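Local structure of agmatine N-acetyltransferase (Drosophila melanogaster, 7CIW) at residues I71-V76 against L131-Q136; V10-D15 against V64-G69; G139-G144 against A172-R177. The protein transfers the acetyl group of acetyl-coenzyme A to agmatine, and probably also acylates dopamine and serotonin from longer-chain acyl-coenzyme A donors. The protein carries 1 engineered substitution. All coordinates share one frame; numbering follows the deposited sequence.

In the fold
The three contacts belong to one GNAT fold. Contacts 1 and 2 are pairings in the same sheet, and their centres lie about 10 Å apart. The adjacent strands 62-67 and 70-80 join them, with Val72 N 2.8 Å from Ala65 O. Contact 1 also touches contact 3, where Leu131 CD2 meets Leu174 CD2 at 3.7 Å; their centres are about 12 Å apart. Both bind coenzyme A: contact 1 holds its pantetheine arm, and contact 3 its diphosphate. Leu131 also reaches the acetylated agmatine. Contact 2 stands further off, with the Ala65 side chain about 10 Å from coenzyme A at the nearest atoms, and it does not touch contact 3.

Contact 1: I71-V76 against L131-Q136; sequences IVAAVV and LGVDPQ. With COA (coenzyme A), chain B; G0R (N-(4-carbamimidamidobutyl)ethanamide), chain C.
Strands 71-76 and 131-133 run antiparallel, their directions 172° apart, and Ala74 and Gly132 form the hydrogen-bonded pair between them. Ala74 N gives to Gly132 O at 2.9 Å, and Gly132 N returns a bond to Ala74 O at 3.0 Å. Past the strand end, Asp134 N bonds to Val72 O at 2.8 Å, though this donor is tilted from the carbonyl plane. Asp134 OD1 accepts from Gln136 N in an Asx turn, and OD2 forms a salt bridge with Arg70. Ala73, Val75, Leu131 and Val133 share one face of the sheet. Leu131 CG lies anti to its backbone N (chi1 -178°), and CD1 reaches Val75 CB at 3.7 Å. Val133 CG2 touches Ala73 CB at 3.9 Å and the CDP methyl of coenzyme A at 3.6 Å. Leu146 and Met147 of helix 142-156 pack on this face. On the edge of strand 131-133 away from 71-76, Leu131 O accepts from coenzyme A N4P at 2.7 Å, and Val133 N gives to its O9P at 2.9 Å. Leu131 N makes a weak bond to O3 of the acetylated agmatine. The pantetheine amides bind much as a further strand would, as in other GNAT enzymes, and one strand end meets both products.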
loop_
_atom_site.group_PDB
_atom_site.type_symbol
_atom_site.label_atom_id
_atom_site.label_comp_id
_atom_site.label_asym_id
_atom_site.label_seq_id
_atom_site.Cartn_x
_atom_site.Cartn_y
_atom_site.Cartn_z
ATOM N N ILE A 71 -11.605 -3.991 13.780
ATOM C CA ILE A 71 -10.689 -4.223 12.665
ATOM C C ILE A 71 -9.322 -4.600 13.218
ATOM O O ILE A 71 -8.757 -3.882 14.051
ATOM C CB ILE A 71 -10.600 -2.985 11.759
ATOM C CG1 ILE A 71 -11.955 -2.702 11.116
ATOM C CG2 ILE A 71 -9.503 -3.178 10.699
ATOM C CD1 ILE A 71 -12.050 -1.315 10.489
ATOM N N VAL A 72 -8.795 -5.736 12.761
ATOM C CA VAL A 72 -7.477 -6.203 13.171
ATOM C C VAL A 72 -6.494 -6.258 12.012
ATOM O O VAL A 72 -5.302 -6.515 12.238
ATOM C CB VAL A 72 -7.560 -7.579 13.876
ATOM C CG1 VAL A 72 -8.298 -7.430 15.198
ATOM C CG2 VAL A 72 -8.268 -8.607 13.001
ATOM N N ALA A 73 -6.945 -6.009 10.787
ATOM C CA ALA A 73 -6.055 -5.952 9.637
ATOM C C ALA A 73 -6.798 -5.240 8.514
ATOM O O ALA A 73 -8.029 -5.239 8.476
ATOM C CB ALA A 73 -5.602 -7.350 9.196
ATOM N N ALA A 74 -6.047 -4.639 7.598
ATOM C CA ALA A 74 -6.686 -3.909 6.514
ATOM C C ALA A 74 -5.778 -3.864 5.299
ATOM O O ALA A 74 -4.552 -3.841 5.424
ATOM C CB ALA A 74 -7.039 -2.472 6.928
ATOM N N VAL A 75 -6.398 -3.814 4.119
ATOM C CA VAL A 75 -5.681 -3.596 2.867
ATOM C C VAL A 75 -6.434 -2.554 2.050
ATOM O O VAL A 75 -7.669 -2.542 2.013
ATOM C CB VAL A 75 -5.488 -4.926 2.095
ATOM C CG1 VAL A 75 -6.844 -5.542 1.678
ATOM C CG2 VAL A 75 -4.528 -4.749 0.896
ATOM N N VAL A 76 -5.691 -1.632 1.453
ATOM C CA VAL A 76 -6.254 -0.578 0.621
ATOM C C VAL A 76 -5.632 -0.730 -0.753
ATOM O O VAL A 76 -4.402 -0.749 -0.876
ATOM C CB VAL A 76 -5.976 0.817 1.204
ATOM C CG1 VAL A 76 -6.399 1.904 0.221
ATOM C CG2 VAL A 76 -6.684 0.991 2.537
ATOM N N LEU A 131 -1.154 -1.961 3.539
ATOM C CA LEU A 131 -1.406 -3.258 4.165
ATOM C C LEU A 131 -0.916 -3.184 5.599
ATOM O O LEU A 131 0.256 -2.878 5.823
ATOM C CB LEU A 131 -0.683 -4.369 3.407
ATOM C CG LEU A 131 -0.923 -5.764 3.968
ATOM C CD1 LEU A 131 -2.339 -6.210 3.670
ATOM C CD2 LEU A 131 0.095 -6.729 3.370
ATOM N N GLY A 132 -1.789 -3.472 6.566
ATOM C CA GLY A 132 -1.388 -3.452 7.967
ATOM C C GLY A 132 -2.141 -4.492 8.765
ATOM O O GLY A 132 -3.293 -4.814 8.462
ATOM N N VAL A 133 -1.472 -5.037 9.785
ATOM C CA VAL A 133 -2.029 -6.042 10.685
ATOM C C VAL A 133 -1.743 -5.602 12.116
ATOM O O VAL A 133 -0.628 -5.161 12.414
ATOM C CB VAL A 133 -1.432 -7.441 10.424
ATOM C CG1 VAL A 133 -1.955 -8.442 11.442
ATOM C CG2 VAL A 133 -1.784 -7.927 9.020
ATOM N N ASP A 134 -2.756 -5.692 12.982
ATOM C CA ASP A 134 -2.592 -5.455 14.413
ATOM C C ASP A 134 -1.427 -6.289 14.938
ATOM O O ASP A 134 -1.364 -7.496 14.664
ATOM C CB ASP A 134 -3.898 -5.827 15.129
ATOM C CG ASP A 134 -3.918 -5.462 16.616
ATOM O OD1 ASP A 134 -2.948 -5.727 17.351
ATOM O OD2 ASP A 134 -4.961 -4.949 17.060
ATOM N N PRO A 135 -0.491 -5.693 15.676
ATOM C CA PRO A 135 0.657 -6.460 16.187
ATOM C C PRO A 135 0.260 -7.717 16.936
ATOM O O PRO A 135 0.976 -8.722 16.868
ATOM C CB PRO A 135 1.359 -5.449 17.103
ATOM C CG PRO A 135 0.983 -4.121 16.536
ATOM C CD PRO A 135 -0.428 -4.277 16.066
ATOM N N GLN A 136 -0.885 -7.706 17.621
ATOM C CA GLN A 136 -1.325 -8.885 18.352
ATOM C C GLN A 136 -1.766 -10.019 17.438
ATOM O O GLN A 136 -1.906 -11.154 17.905
ATOM C CB GLN A 136 -2.470 -8.511 19.290
ATOM C CG GLN A 136 -2.018 -7.755 20.515
ATOM C CD GLN A 136 -3.107 -7.637 21.555
ATOM O OE1 GLN A 136 -4.240 -7.253 21.246
ATOM N NE2 GLN A 136 -2.773 -7.965 22.799
HETATM N N1A COA B . 7.836 -6.732 12.944
HETATM C C2A COA B . 8.498 -7.845 13.369
HETATM N N3A COA B . 8.157 -9.086 12.885
HETATM C C4A COA B . 7.167 -9.214 11.987
HETATM C C5A COA B . 6.515 -8.117 11.575
HETATM C C6A COA B . 6.864 -6.873 12.060
HETATM N N6A COA B . 6.454 -5.417 11.910
HETATM N N7A COA B . 5.562 -8.473 10.677
HETATM C C8A COA B . 5.612 -9.803 10.527
HETATM N N9A COA B . 6.598 -10.251 11.320
HETATM C C1B COA B . 7.078 -11.468 11.621
HETATM C C2B COA B . 5.899 -12.270 12.226
HETATM O O2B COA B . 5.717 -11.994 13.670
HETATM C C3B COA B . 6.153 -13.560 11.928
HETATM O O3B COA B . 7.215 -14.167 12.713
HETATM P P3B COA B . 6.952 -15.032 14.109
HETATM O O7A COA B . 5.604 -15.724 14.054
HETATM O O8A COA B . 8.110 -16.010 14.333
HETATM O O9A COA B . 6.956 -13.996 15.224
HETATM C C4B COA B . 6.816 -13.487 10.437
HETATM O O4B COA B . 7.374 -12.290 10.319
HETATM C C5B COA B . 5.800 -13.756 9.353
HETATM O O5B COA B . 4.615 -13.045 9.688
HETATM P P1A COA B . 3.473 -12.679 8.517
HETATM O O1A COA B . 3.997 -12.845 7.087
HETATM O O2A COA B . 2.211 -13.485 8.786
HETATM O O3A COA B . 3.193 -11.079 8.735
HETATM P P2A COA B . 1.735 -10.337 8.879
HETATM O O4A COA B . 1.079 -10.729 10.170
HETATM O O5A COA B . 0.895 -10.628 7.657
HETATM O O6A COA B . 2.214 -8.765 8.949
HETATM C CBP COA B . 2.651 -6.756 7.882
HETATM C CCP COA B . 2.927 -8.237 7.878
HETATM C CDP COA B . 1.158 -6.553 7.453
HETATM C CEP COA B . 3.580 -6.045 6.886
HETATM C CAP COA B . 2.936 -6.225 9.285
HETATM O OAP COA B . 4.318 -6.319 9.529
HETATM C C9P COA B . 2.522 -4.755 9.497
HETATM O O9P COA B . 1.389 -4.421 9.667
HETATM N N8P COA B . 3.569 -3.754 9.528
HETATM C C7P COA B . 3.277 -2.332 9.788
HETATM C C6P COA B . 2.691 -1.535 8.544
HETATM C C5P COA B . 3.590 -1.846 7.373
HETATM O O5P COA B . 4.779 -1.667 7.412
HETATM N N4P COA B . 2.903 -2.384 6.164
HETATM C C3P COA B . 3.588 -2.795 4.949
HETATM C C2P COA B . 4.233 -1.630 4.196
HETATM S S1P COA B . 4.759 -2.460 2.665
HETATM C C10 G0R C . 1.241 6.400 2.695
HETATM N N12 G0R C . 1.948 6.959 3.840
HETATM C C1 G0R C . 1.387 -1.890 0.851
HETATM C C2 G0R C . 1.964 -0.665 1.557
HETATM C C5 G0R C . 3.485 1.354 1.485
HETATM C C6 G0R C . 2.834 2.634 0.955
HETATM C C7 G0R C . 3.545 3.902 1.439
HETATM C C8 G0R C . 2.841 4.678 2.559
HETATM N N4 G0R C . 2.911 0.176 0.854
HETATM N N9 G0R C . 1.650 5.366 2.112
HETATM N N11 G0R C . 0.039 7.033 2.212
HETATM O O3 G0R C . 1.627 -0.401 2.663
#

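Contact 2: V10-D15 against V64-G69; sequences VVRQVD and VALHEG
Val10 O takes the N-H of Leu66 at 2.7 Å, in the carbonyl plane, and also meets the CA-H of Ala65, with CA 3.3 Å away. Val10 N completes the pair by giving to Leu66 O at 3.0 Å. Two residues on, Arg12 N gives to Val64 O at 2.8 Å, and Val64 N gives to Arg12 O at the same distance. Val10 with Leu66 and Arg12 with Val64 are therefore both hydrogen-bonded antiparallel pairs. Val11 and Ala65 form the non-hydrogen-bonded pair between them. The short strand segments are strongly twisted, with directions 132° apart. In the GNAT fold this joins strand 10-13, near the N-terminus, to strand 62-67, which turns back into strand 70-80. Glu68 and Gly69, both with positive phi, make that turn, with angles close to type I'. On the face carrying Val10, Arg12, Val64 and Leu66, Arg12 CG lies 3.6 Å from Leu66 CD1. Bends at chi2 (-82°) and chi3 (-60°) curl the Arg12 chain round, and NH1 ends 4.0 Å from the same CD1. Arg12 NE makes a weak bond to Met1 O. Beyond the strand end, Val14 CG2 meets Val64 CG1 at 3.6 Å, and these two side chains cross at about a right angle. Leu22 of helix 19-30 touches both valines.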
loop_
_atom_site.group_PDB
_atom_site.type_symbol
_atom_site.label_atom_id
_atom_site.label_comp_id
_atom_site.label_asym_id
_atom_site.label_seq_id
_atom_site.Cartn_x
_atom_site.Cartn_y
_atom_site.Cartn_z
ATOM N N VAL A 10 -13.187 -12.523 10.237
ATOM C CA VAL A 10 -13.959 -12.465 9.005
ATOM C C VAL A 10 -13.384 -11.340 8.164
ATOM O O VAL A 10 -13.075 -10.269 8.691
ATOM C CB VAL A 10 -15.456 -12.197 9.272
ATOM C CG1 VAL A 10 -16.264 -12.340 7.983
ATOM C CG2 VAL A 10 -15.978 -13.104 10.362
ATOM N N VAL A 11 -13.252 -11.572 6.865
ATOM C CA VAL A 11 -12.823 -10.527 5.942
ATOM C C VAL A 11 -14.060 -9.887 5.319
ATOM O O VAL A 11 -14.975 -10.585 4.863
ATOM C CB VAL A 11 -11.875 -11.090 4.870
ATOM C CG1 VAL A 11 -11.643 -10.073 3.765
ATOM C CG2 VAL A 11 -10.559 -11.478 5.507
ATOM N N ARG A 12 -14.107 -8.557 5.332
ATOM C CA ARG A 12 -15.225 -7.807 4.778
ATOM C C ARG A 12 -14.702 -6.698 3.883
ATOM O O ARG A 12 -13.585 -6.210 4.046
ATOM C CB ARG A 12 -16.104 -7.175 5.871
ATOM C CG ARG A 12 -16.589 -8.134 6.932
ATOM C CD ARG A 12 -17.809 -8.899 6.451
ATOM N NE ARG A 12 -18.940 -8.030 6.119
ATOM C CZ ARG A 12 -19.771 -7.499 7.016
ATOM N NH1 ARG A 12 -19.604 -7.751 8.308
ATOM N NH2 ARG A 12 -20.769 -6.719 6.620
ATOM N N GLN A 13 -15.547 -6.280 2.952
ATOM C CA GLN A 13 -15.255 -5.108 2.144
ATOM C C GLN A 13 -15.570 -3.851 2.940
ATOM O O GLN A 13 -16.595 -3.775 3.625
ATOM C CB GLN A 13 -16.077 -5.146 0.859
ATOM C CG GLN A 13 -15.795 -4.043 -0.134
ATOM C CD GLN A 13 -16.728 -4.140 -1.323
ATOM O OE1 GLN A 13 -17.908 -3.820 -1.221
ATOM N NE2 GLN A 13 -16.212 -4.617 -2.446
ATOM N N VAL A 14 -14.677 -2.863 2.859
ATOM C CA VAL A 14 -14.937 -1.573 3.487
ATOM C C VAL A 14 -16.019 -0.851 2.700
ATOM O O VAL A 14 -15.898 -0.654 1.483
ATOM C CB VAL A 14 -13.656 -0.732 3.558
ATOM C CG1 VAL A 14 -13.934 0.610 4.233
ATOM C CG2 VAL A 14 -12.567 -1.490 4.294
ATOM N N ASP A 15 -17.074 -0.437 3.387
ATOM C CA ASP A 15 -18.194 0.205 2.720
ATOM C C ASP A 15 -18.060 1.719 2.776
ATOM O O ASP A 15 -17.539 2.279 3.744
ATOM C CB ASP A 15 -19.521 -0.223 3.343
ATOM C CG ASP A 15 -20.710 0.339 2.600
ATOM O OD1 ASP A 15 -21.533 1.036 3.233
ATOM O OD2 ASP A 15 -20.806 0.098 1.374
ATOM N N VAL A 64 -11.107 -5.374 5.161
ATOM C CA VAL A 64 -10.665 -5.465 6.545
ATOM C C VAL A 64 -10.933 -6.857 7.089
ATOM O O VAL A 64 -11.861 -7.551 6.664
ATOM C CB VAL A 64 -11.344 -4.406 7.440
ATOM C CG1 VAL A 64 -10.855 -3.013 7.065
ATOM C CG2 VAL A 64 -12.869 -4.499 7.352
ATOM N N ALA A 65 -10.111 -7.259 8.052
ATOM C CA ALA A 65 -10.377 -8.434 8.871
ATOM C C ALA A 65 -10.966 -7.981 10.200
ATOM O O ALA A 65 -10.425 -7.077 10.848
ATOM C CB ALA A 65 -9.097 -9.243 9.100
ATOM N N LEU A 66 -12.086 -8.594 10.581
ATOM C CA LEU A 66 -12.869 -8.227 11.751
ATOM C C LEU A 66 -12.811 -9.340 12.781
ATOM O O LEU A 66 -12.893 -10.519 12.433
ATOM C CB LEU A 66 -14.341 -7.996 11.390
ATOM C CG LEU A 66 -14.759 -6.823 10.527
ATOM C CD1 LEU A 66 -16.277 -6.864 10.309
ATOM C CD2 LEU A 66 -14.339 -5.539 11.204
ATOM N N HIS A 67 -12.702 -8.949 14.046
ATOM C CA HIS A 67 -12.776 -9.865 15.180
ATOM C C HIS A 67 -13.577 -9.148 16.258
ATOM O O HIS A 67 -13.124 -8.131 16.786
ATOM C CB HIS A 67 -11.379 -10.248 15.670
ATOM C CG HIS A 67 -11.377 -10.974 16.978
ATOM N ND1 HIS A 67 -11.756 -12.295 17.094
ATOM C CD2 HIS A 67 -11.055 -10.562 18.227
ATOM C CE1 HIS A 67 -11.665 -12.666 18.359
ATOM N NE2 HIS A 67 -11.243 -11.633 19.067
ATOM N N GLU A 68 -14.782 -9.648 16.551
ATOM C CA GLU A 68 -15.692 -9.019 17.517
ATOM C C GLU A 68 -16.028 -7.582 17.125
ATOM O O GLU A 68 -16.130 -6.695 17.975
ATOM C CB GLU A 68 -15.119 -9.065 18.935
ATOM C CG GLU A 68 -14.715 -10.450 19.402
ATOM C CD GLU A 68 -14.652 -10.549 20.914
ATOM O OE1 GLU A 68 -14.543 -11.678 21.437
ATOM O OE2 GLU A 68 -14.713 -9.494 21.582
ATOM N N GLY A 69 -16.206 -7.346 15.831
ATOM C CA GLY A 69 -16.506 -6.024 15.334
ATOM C C GLY A 69 -15.324 -5.085 15.237
ATOM O O GLY A 69 -15.486 -3.967 14.736
#

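Contact 3: G139-G144 against A172-R177; sequences GRNLGG and ARLVQR. With COA (coenzyme A), chain B.
Leu174 points its two methyls at the start of helix 142-156. CD1 lies 3.6 Å from Gly144 N, and CD2 lies 3.6 Å from Gly143 C. The two glycines let the leucine sit against bare backbone; a CB on either would crowd it, and one on Gly143 would also strike O5A of coenzyme A. CD2 of Leu174 packs on Leu131 as well. One helical turn on, Arg177 reaches the cofactor diphosphate. Its chain bends at chi3 (104°), and the guanidinium edge faces oxygen O1A. NH2 gives to O1A at 2.8 Å, and NH1 gives to the same oxygen at 3.2 Å. NH2 also gives to Asn141 OD1 at 3.0 Å, in the carbonyl plane and on a lone pair. The amide and guanidinium planes are 58° apart. A water accepts from Arg177 NE at 2.7 Å and donates to Asn141 OD1 at 2.8 Å, so OD1 takes two hydrogens. With an alanine at Asn141, NH2 and the water would probably lose their shared acceptor, leaving the guanidinium held less firmly on that side. Segment 139-144 spans the end of the GNAT pyrophosphate-binding loop and the first turn of helix 142-156. Here Gly139 N gives to O4A at 2.9 Å, Asn141 N gives to O2A, and Gly143 N makes a weak bond to O5A. The diphosphate is thus met by loop and helix-start N-H groups and by Arg177, whose charge probably offsets part of that of the diphosphate. The Asn141 side chain steadies that arginine, while the backbone N of Asn141 binds the diphosphate directly.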
loop_
_atom_site.group_PDB
_atom_site.type_symbol
_atom_site.label_atom_id
_atom_site.label_comp_id
_atom_site.label_asym_id
_atom_site.label_seq_id
_atom_site.Cartn_x
_atom_site.Cartn_y
_atom_site.Cartn_z
ATOM N N GLY A 139 1.864 -12.637 12.220
ATOM C CA GLY A 139 2.362 -13.996 12.151
ATOM C C GLY A 139 1.294 -15.049 11.966
ATOM O O GLY A 139 1.582 -16.244 12.123
ATOM N N ARG A 140 0.068 -14.643 11.639
ATOM C CA ARG A 140 -1.040 -15.560 11.408
ATOM C C ARG A 140 -1.536 -15.479 9.968
ATOM O O ARG A 140 -2.680 -15.851 9.689
ATOM C CB ARG A 140 -2.192 -15.286 12.378
ATOM C CG ARG A 140 -1.783 -14.961 13.813
ATOM C CD ARG A 140 -0.847 -16.007 14.396
ATOM N NE ARG A 140 -1.531 -16.948 15.278
ATOM C CZ ARG A 140 -0.979 -18.066 15.739
ATOM N NH1 ARG A 140 0.265 -18.380 15.399
ATOM N NH2 ARG A 140 -1.668 -18.870 16.538
ATOM N N ASN A 141 -0.698 -14.966 9.064
ATOM C CA ASN A 141 -0.998 -14.851 7.631
ATOM C C ASN A 141 -2.267 -14.035 7.361
ATOM O O ASN A 141 -2.953 -14.244 6.359
ATOM C CB ASN A 141 -1.091 -16.230 6.969
ATOM C CG ASN A 141 -1.055 -16.152 5.451
ATOM O OD1 ASN A 141 -0.114 -15.616 4.863
ATOM N ND2 ASN A 141 -2.095 -16.674 4.813
ATOM N N LEU A 142 -2.606 -13.084 8.231
ATOM C CA LEU A 142 -3.700 -12.177 7.887
ATOM C C LEU A 142 -3.314 -11.273 6.722
ATOM O O LEU A 142 -4.151 -10.948 5.868
ATOM C CB LEU A 142 -4.103 -11.336 9.094
ATOM C CG LEU A 142 -4.792 -12.059 10.250
ATOM C CD1 LEU A 142 -5.432 -11.036 11.174
ATOM C CD2 LEU A 142 -5.815 -13.040 9.722
ATOM N N GLY A 143 -2.057 -10.844 6.670
ATOM C CA GLY A 143 -1.620 -10.056 5.528
ATOM C C GLY A 143 -1.790 -10.820 4.230
ATOM O O GLY A 143 -2.340 -10.305 3.255
ATOM N N GLY A 144 -1.352 -12.079 4.216
ATOM C CA GLY A 144 -1.487 -12.877 3.010
ATOM C C GLY A 144 -2.934 -13.117 2.630
ATOM O O GLY A 144 -3.285 -13.107 1.447
ATOM N N ALA A 172 7.679 -7.475 1.907
ATOM C CA ALA A 172 8.396 -8.144 0.825
ATOM C C ALA A 172 8.426 -9.653 1.042
ATOM O O ALA A 172 8.131 -10.428 0.125
ATOM C CB ALA A 172 9.812 -7.582 0.702
ATOM N N ARG A 173 8.758 -10.089 2.262
ATOM C CA ARG A 173 8.808 -11.522 2.546
ATOM C C ARG A 173 7.436 -12.169 2.402
ATOM O O ARG A 173 7.323 -13.315 1.942
ATOM C CB ARG A 173 9.369 -11.752 3.945
ATOM C CG ARG A 173 10.857 -11.461 4.048
ATOM C CD ARG A 173 11.259 -11.252 5.486
ATOM N NE ARG A 173 12.589 -10.659 5.581
ATOM C CZ ARG A 173 13.148 -10.283 6.724
ATOM N NH1 ARG A 173 12.503 -10.450 7.875
ATOM N NH2 ARG A 173 14.358 -9.744 6.718
ATOM N N LEU A 174 6.382 -11.458 2.804
ATOM C CA LEU A 174 5.028 -11.984 2.653
ATOM C C LEU A 174 4.686 -12.232 1.185
ATOM O O LEU A 174 4.180 -13.305 0.827
ATOM C CB LEU A 174 4.023 -11.019 3.290
ATOM C CG LEU A 174 2.582 -11.233 2.839
ATOM C CD1 LEU A 174 2.109 -12.587 3.344
ATOM C CD2 LEU A 174 1.661 -10.132 3.323
ATOM N N VAL A 175 4.956 -11.256 0.314
ATOM C CA VAL A 175 4.503 -11.416 -1.060
ATOM C C VAL A 175 5.401 -12.383 -1.806
ATOM O O VAL A 175 4.959 -13.029 -2.752
ATOM C CB VAL A 175 4.390 -10.061 -1.786
ATOM C CG1 VAL A 175 3.351 -9.200 -1.099
ATOM C CG2 VAL A 175 5.718 -9.339 -1.820
ATOM N N GLN A 176 6.656 -12.524 -1.382
ATOM C CA GLN A 176 7.485 -13.609 -1.902
ATOM C C GLN A 176 6.833 -14.960 -1.643
ATOM O O GLN A 176 6.794 -15.832 -2.520
ATOM C CB GLN A 176 8.859 -13.570 -1.249
ATOM C CG GLN A 176 9.776 -12.509 -1.762
ATOM C CD GLN A 176 11.131 -12.606 -1.107
ATOM O OE1 GLN A 176 11.233 -12.853 0.102
ATOM N NE2 GLN A 176 12.182 -12.448 -1.899
ATOM N N ARG A 177 6.352 -15.161 -0.418
ATOM C CA ARG A 177 5.666 -16.397 -0.071
ATOM C C ARG A 177 4.414 -16.593 -0.916
ATOM O O ARG A 177 4.041 -17.730 -1.226
ATOM C CB ARG A 177 5.343 -16.375 1.430
ATOM C CG ARG A 177 4.127 -17.139 1.881
ATOM C CD ARG A 177 4.169 -17.296 3.391
ATOM N NE ARG A 177 3.242 -16.406 4.093
ATOM C CZ ARG A 177 3.603 -15.471 4.971
ATOM N NH1 ARG A 177 4.883 -15.274 5.268
ATOM N NH2 ARG A 177 2.677 -14.729 5.563
HETATM N N1A COA B . 7.836 -6.732 12.944
HETATM C C2A COA B . 8.498 -7.845 13.369
HETATM N N3A COA B . 8.157 -9.086 12.885
HETATM C C4A COA B . 7.167 -9.214 11.987
HETATM C C5A COA B . 6.515 -8.117 11.575
HETATM C C6A COA B . 6.864 -6.873 12.060
HETATM N N6A COA B . 6.454 -5.417 11.910
HETATM N N7A COA B . 5.562 -8.473 10.677
HETATM C C8A COA B . 5.612 -9.803 10.527
HETATM N N9A COA B . 6.598 -10.251 11.320
HETATM C C1B COA B . 7.078 -11.468 11.621
HETATM C C2B COA B . 5.899 -12.270 12.226
HETATM O O2B COA B . 5.717 -11.994 13.670
HETATM C C3B COA B . 6.153 -13.560 11.928
HETATM O O3B COA B . 7.215 -14.167 12.713
HETATM P P3B COA B . 6.952 -15.032 14.109
HETATM O O7A COA B . 5.604 -15.724 14.054
HETATM O O8A COA B . 8.110 -16.010 14.333
HETATM O O9A COA B . 6.956 -13.996 15.224
HETATM C C4B COA B . 6.816 -13.487 10.437
HETATM O O4B COA B . 7.374 -12.290 10.319
HETATM C C5B COA B . 5.800 -13.756 9.353
HETATM O O5B COA B . 4.615 -13.045 9.688
HETATM P P1A COA B . 3.473 -12.679 8.517
HETATM O O1A COA B . 3.997 -12.845 7.087
HETATM O O2A COA B . 2.211 -13.485 8.786
HETATM O O3A COA B . 3.193 -11.079 8.735
HETATM P P2A COA B . 1.735 -10.337 8.879
HETATM O O4A COA B . 1.079 -10.729 10.170
HETATM O O5A COA B . 0.895 -10.628 7.657
HETATM O O6A COA B . 2.214 -8.765 8.949
HETATM C CBP COA B . 2.651 -6.756 7.882
HETATM C CCP COA B . 2.927 -8.237 7.878
HETATM C CDP COA B . 1.158 -6.553 7.453
HETATM C CEP COA B . 3.580 -6.045 6.886
HETATM C CAP COA B . 2.936 -6.225 9.285
HETATM O OAP COA B . 4.318 -6.319 9.529
HETATM C C9P COA B . 2.522 -4.755 9.497
HETATM O O9P COA B . 1.389 -4.421 9.667
HETATM N N8P COA B . 3.569 -3.754 9.528
HETATM C C7P COA B . 3.277 -2.332 9.788
HETATM C C6P COA B . 2.691 -1.535 8.544
HETATM C C5P COA B . 3.590 -1.846 7.373
HETATM O O5P COA B . 4.779 -1.667 7.412
HETATM N N4P COA B . 2.903 -2.384 6.164
HETATM C C3P COA B . 3.588 -2.795 4.949
HETATM C C2P COA B . 4.233 -1.630 4.196
HETATM S S1P COA B . 4.759 -2.460 2.665
HETATM O O HOH W 1 0.963 -17.183 2.865
#